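Local atomic coordinates of putative tetR-family transcriptional regulatory protein (Streptomyces coelicolor, PDB entry 2DG8), a protein that probably binds DNA through a helix-turn-helix motif as a dimer to regulate transcription, as other members of the TetR family do. Residues A23-G26 with I27-S31. Residues are numbered along the deposited sequence; the frame is centred on the assembly and turned at random.
Sequences AEEG and IARVS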
loop_
_atom_site.group_PDB
_atom_site.type_symbol
_atom_site.label_atom_id
_atom_site.label_comp_id
_atom_site.label_asym_id
_atom_site.label_seq_id
_atom_site.Cartn_x
_atom_site.Cartn_y
_atom_site.Cartn_z
ATOM N N ALA A 23 8.535 -4.211 12.141
ATOM C CA ALA A 23 9.306 -3.524 11.103
ATOM C C ALA A 23 10.510 -4.348 10.638
ATOM O O ALA A 23 10.763 -4.474 9.447
ATOM C CB ALA A 23 9.776 -2.172 11.616
ATOM N N GLU A 24 11.245 -4.913 11.587
ATOM C CA GLU A 24 12.432 -5.698 11.277
ATOM C C GLU A 24 12.210 -7.127 10.788
ATOM O O GLU A 24 12.782 -7.530 9.776
ATOM C CB GLU A 24 13.356 -5.740 12.495
ATOM C CG GLU A 24 13.945 -4.393 12.896
ATOM C CD GLU A 24 14.726 -4.462 14.205
ATOM O OE1 GLU A 24 15.598 -5.351 14.341
ATOM O OE2 GLU A 24 14.470 -3.625 15.095
ATOM N N GLU A 25 11.370 -7.885 11.483
ATOM C CA GLU A 25 11.151 -9.291 11.131
ATOM C C GLU A 25 9.814 -9.642 10.499
ATOM O O GLU A 25 9.635 -10.762 10.017
ATOM C CB GLU A 25 11.348 -10.163 12.379
ATOM C CG GLU A 25 12.755 -10.087 12.981
ATOM C CD GLU A 25 12.880 -10.851 14.292
ATOM O OE1 GLU A 25 12.416 -12.007 14.353
ATOM O OE2 GLU A 25 13.446 -10.296 15.257
ATOM N N GLY A 26 8.870 -8.704 10.517
ATOM C CA GLY A 26 7.570 -8.972 9.934
ATOM C C GLY A 26 6.524 -9.367 10.959
ATOM O O GLY A 26 6.849 -9.810 12.066
ATOM N N ILE A 27 5.261 -9.219 10.575
ATOM C CA ILE A 27 4.132 -9.529 11.433
ATOM C C ILE A 27 4.088 -10.976 11.958
ATOM O O ILE A 27 3.776 -11.199 13.125
ATOM C CB ILE A 27 2.805 -9.209 10.705
ATOM C CG1 ILE A 27 1.637 -9.256 11.688
ATOM C CG2 ILE A 27 2.579 -10.186 9.558
ATOM C CD1 ILE A 27 1.650 -8.125 12.692
ATOM N N ALA A 28 4.409 -11.951 11.114
ATOM C CA ALA A 28 4.361 -13.353 11.537
ATOM C C ALA A 28 5.328 -13.697 12.677
ATOM O O ALA A 28 5.121 -14.671 13.393
ATOM C CB ALA A 28 4.613 -14.273 10.342
ATOM N N ARG A 29 6.373 -12.892 12.847
ATOM C CA ARG A 29 7.355 -13.127 13.896
ATOM C C ARG A 29 6.950 -12.531 15.240
ATOM O O ARG A 29 7.718 -12.588 16.205
ATOM C CB ARG A 29 8.712 -12.560 13.474
ATOM C CG ARG A 29 9.401 -13.367 12.391
ATOM C CD ARG A 29 10.082 -14.598 12.976
ATOM N NE ARG A 29 11.258 -14.234 13.764
ATOM C CZ ARG A 29 12.081 -15.110 14.336
ATOM N NH1 ARG A 29 13.127 -14.683 15.035
ATOM N NH2 ARG A 29 11.857 -16.413 14.208
ATOM N N VAL A 30 5.757 -11.949 15.306
ATOM C CA VAL A 30 5.296 -11.361 16.557
ATOM C C VAL A 30 5.032 -12.432 17.610
ATOM O O VAL A 30 4.267 -13.363 17.380
ATOM C CB VAL A 30 3.988 -10.546 16.371
ATOM C CG1 VAL A 30 3.391 -10.197 17.739
ATOM C CG2 VAL A 30 4.268 -9.265 15.584
ATOM N N SER A 31 5.682 -12.307 18.760
ATOM C CA SER A 31 5.462 -13.251 19.848
ATOM C C SER A 31 5.810 -12.578 21.154
ATOM O O SER A 31 6.650 -11.677 21.201
ATOM C CB SER A 31 6.303 -14.525 19.679
ATOM O OG SER A 31 7.644 -14.336 20.097
#
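Arg29 lays the CB and CG of its side chain against CB of Glu25, each 3.7 Å from it, four residues further along as the chain turns off the end of helix 10-25. From there the arginine bends at chi2 and again at chi3, turns that bring the edge of its guanidinium, NE and NH1, onto OE1 of Glu25. Glu25, by contrast, is extended beyond CG and carries its carboxylate out to meet it. The guanidinium grips side-on, with two nitrogens sharing one oxygen: NE lies 2.6 Å from Glu25 OE1 and NH1 2.9 Å from the same OE1. That oxygen sits close to the guanidinium plane, while the carboxylate is turned 42° from it; NE meets OE1 nearly along its C-O bond and NH1 on its syn side. OE2 of Glu25 is engaged by Arg38, so the carboxylate serves two arginines, which would probably favour its ionised form. Were Glu25 an alanine, Arg29 would probably lose the acceptor that both its NE and NH1 use, and Arg38 would be left with Glu24.

Gly26, the first residue beyond the helix, has positive phi (98°), where a CB would jam against the preceding carbonyl oxygen; having none suits it to the bend. Its O accepts a hydrogen bond from Arg29 N at 3.2 Å as the chain enters the short 3-10 turn 27-29. The short hydroxyl of Ser31 suits the N-cap of helix 32-39, bonding Arg34 N. The turn thus links the first two helices of the DNA-binding domain: hydrophobic Val30 suits its packing on Leu21, Ile22, Ile35 and Ile53, branched Ile27 packs on Ile22 and Leu57 while touching Glu109 of helix 101-116, and small Ala28 suits packing against Ala28 of the second subunit.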